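PDB 6H6X: 3-polyprenyl-4-hydroxybenzoate decarboxylase and related decarboxylases from Pelotomaculum thermopropionicum, which probably acts as a prenylated-FMN-dependent decarboxylase of the UbiD family, releasing carbon dioxide from aromatic acids such as 4-hydroxybenzoate or furan dicarboxylates. Local coordinates for residues P120-H123 and A124-G128. The protein carries 8 engineered substitutions. Residues are numbered along the deposited sequence; the frame is centred on the assembly and turned at random.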
ATOM      1  N   PRO B 120     -11.201 -15.595  24.530  1.00 56.04           N
ATOM      2  CA  PRO B 120      -9.875 -15.871  23.985  1.00 48.75           C
ATOM      3  C   PRO B 120      -8.734 -15.198  24.678  1.00 45.10           C
ATOM      4  O   PRO B 120      -8.920 -14.194  25.366  1.00 52.43           O
ATOM      5  CB  PRO B 120      -9.959 -15.320  22.548  1.00 51.52           C
ATOM      6  CG  PRO B 120     -11.417 -15.066  22.283  1.00 52.68           C
ATOM      7  CD  PRO B 120     -11.952 -14.701  23.626  1.00 54.65           C
ATOM      8  N   THR B 121      -7.548 -15.747  24.458  1.00 53.58           N
ATOM      9  CA  THR B 121      -6.274 -15.079  24.765  1.00 53.81           C
ATOM     10  C   THR B 121      -5.701 -14.690  23.407  1.00 50.05           C
ATOM     11  O   THR B 121      -5.600 -15.530  22.494  1.00 45.62           O
ATOM     12  CB  THR B 121      -5.372 -16.031  25.572  1.00 56.76           C
ATOM     13  OG1 THR B 121      -6.121 -16.509  26.698  1.00 62.53           O
ATOM     14  CG2 THR B 121      -4.175 -15.341  26.095  1.00 55.99           C
ATOM     15  N   HIS B 122      -5.422 -13.400  23.204  1.00 53.33           N
ATOM     16  CA  HIS B 122      -5.241 -12.910  21.837  1.00 50.45           C
ATOM     17  C   HIS B 122      -3.761 -12.906  21.351  1.00 50.82           C
ATOM     18  O   HIS B 122      -3.433 -13.528  20.337  1.00 51.55           O
ATOM     19  CB  HIS B 122      -5.890 -11.537  21.692  1.00 49.64           C
ATOM     20  CG  HIS B 122      -7.377 -11.569  21.808  1.00 50.26           C
ATOM     21  ND1 HIS B 122      -8.037 -11.429  23.011  1.00 48.55           N
ATOM     22  CD2 HIS B 122      -8.333 -11.779  20.874  1.00 45.92           C
ATOM     23  CE1 HIS B 122      -9.340 -11.535  22.804  1.00 51.18           C
ATOM     24  NE2 HIS B 122      -9.545 -11.750  21.519  1.00 45.73           N
ATOM     25  N   HIS B 123      -2.910 -12.164  22.046  1.00 47.48           N
ATOM     26  CA  HIS B 123      -1.508 -11.978  21.684  1.00 56.54           C
ATOM     27  C   HIS B 123      -0.574 -12.534  22.762  1.00 61.33           C
ATOM     28  O   HIS B 123      -0.959 -12.629  23.915  1.00 55.40           O
ATOM     29  CB  HIS B 123      -1.249 -10.487  21.463  1.00 54.40           C
ATOM     30  CG  HIS B 123      -1.933  -9.952  20.234  1.00 57.28           C
ATOM     31  ND1 HIS B 123      -3.137  -9.286  20.298  1.00 51.62           N
ATOM     32  CD2 HIS B 123      -1.616 -10.030  18.913  1.00 55.79           C
ATOM     33  CE1 HIS B 123      -3.494  -8.901  19.078  1.00 55.85           C
ATOM     34  NE2 HIS B 123      -2.609  -9.373  18.217  1.00 55.39           N
ATOM     35  N   ALA B 124       0.658 -12.859  22.354  1.00 70.70           N
ATOM     36  CA  ALA B 124       1.730 -13.468  23.193  1.00 66.62           C
ATOM     37  C   ALA B 124       1.923 -12.822  24.542  1.00 57.33           C
ATOM     38  O   ALA B 124       1.863 -13.490  25.563  1.00 60.87           O
ATOM     39  CB  ALA B 124       3.065 -13.427  22.441  1.00 73.94           C
ATOM     40  N   GLY B 125       2.148 -11.517  24.561  1.00 59.18           N
ATOM     41  CA  GLY B 125       2.333 -10.808  25.843  1.00 63.89           C
ATOM     42  C   GLY B 125       1.116 -10.604  26.758  1.00 65.01           C
ATOM     43  O   GLY B 125       1.257  -9.984  27.800  1.00 62.75           O
ATOM     44  N   ASP B 126      -0.077 -11.071  26.370  1.00 71.75           N
ATOM     45  CA  ASP B 126      -1.313 -10.772  27.130  1.00 74.55           C
ATOM     46  C   ASP B 126      -1.330 -11.493  28.491  1.00 73.32           C
ATOM     47  O   ASP B 126      -0.994 -12.673  28.562  1.00 60.80           O
ATOM     48  CB  ASP B 126      -2.588 -11.183  26.339  1.00 70.09           C
ATOM     49  CG  ASP B 126      -2.920 -10.246  25.149  1.00 64.91           C
ATOM     50  OD1 ASP B 126      -2.248  -9.216  24.885  1.00 70.00           O
ATOM     51  OD2 ASP B 126      -3.911 -10.562  24.480  1.00 63.79           O
ATOM     52  N   ALA B 127      -1.774 -10.798  29.539  1.00 66.22           N
ATOM     53  CA  ALA B 127      -1.851 -11.375  30.887  1.00 69.32           C
ATOM     54  C   ALA B 127      -2.794 -12.565  31.070  1.00 70.46           C
ATOM     55  O   ALA B 127      -2.608 -13.354  31.984  1.00 67.10           O
ATOM     56  CB  ALA B 127      -2.236 -10.301  31.873  1.00 74.52           C
ATOM     57  N   GLY B 128      -3.811 -12.675  30.227  1.00 70.09           N
ATOM     58  CA  GLY B 128      -4.715 -13.813  30.258  1.00 65.33           C
ATOM     59  C   GLY B 128      -5.838 -13.591  29.243  1.00 65.41           C
ATOM     60  O   GLY B 128      -5.692 -12.793  28.317  1.00 54.70           O
TER
HETATM   61  O   HOH W   1      -4.116  -8.239  22.439  1.00 44.52           O
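The carboxylate of D126 folds back over the chain that leads into it and takes hold of the amide of H123. H123 N gives its hydrogen to D126 OD2 at 3.1 Å, almost straight at 174°, and comes in from well above the carboxylate plane. The amide one residue earlier adds a weak, bent bond: H122 N lies 3.5 Å from the same D126 OD2. The backbone closes the loop the other way: D126 N donates to H123 O at 3.0 Å, the bond of a type I beta turn from H123 to D126. G125 N, inside the turn, is hydrogen-bonded to Y264 OH of strand 264-280. With CG anti to its own carbonyl carbon (chi1 -73°), D126 turns its carboxylate back toward the H122 and H123 amides. The turn belongs to the loop joining helix 113-116 to strand 130-139 of the Rift-related, FMN-binding region, and the H122 side chain comes within about 8 Å of the bound prenylated FMN. Water 1 appears to donate to D126 OD2, 3.1 Å away, though it has more acceptors near than protons to give. It also lies in the plane of the H123 ring at its edge, hydrogen-bonded to H123 ND1 at 2.6 Å. The other oxygen, OD1, accepts from G258 N, tying the turn to strand 252-258. With an alanine here, the H122 and H123 amides and G258 N would probably lose their shared carboxylate acceptor, and the H123 amide would be held less firmly against the turn. The H122 ring takes its polar partner in another loop, NE2 hydrogen-bonding T288 OG1, while P120 CB lies over one face, toward the rim, 3.7 Å above the plane. A124 and H123 pack on P436 and I433 of the second subunit.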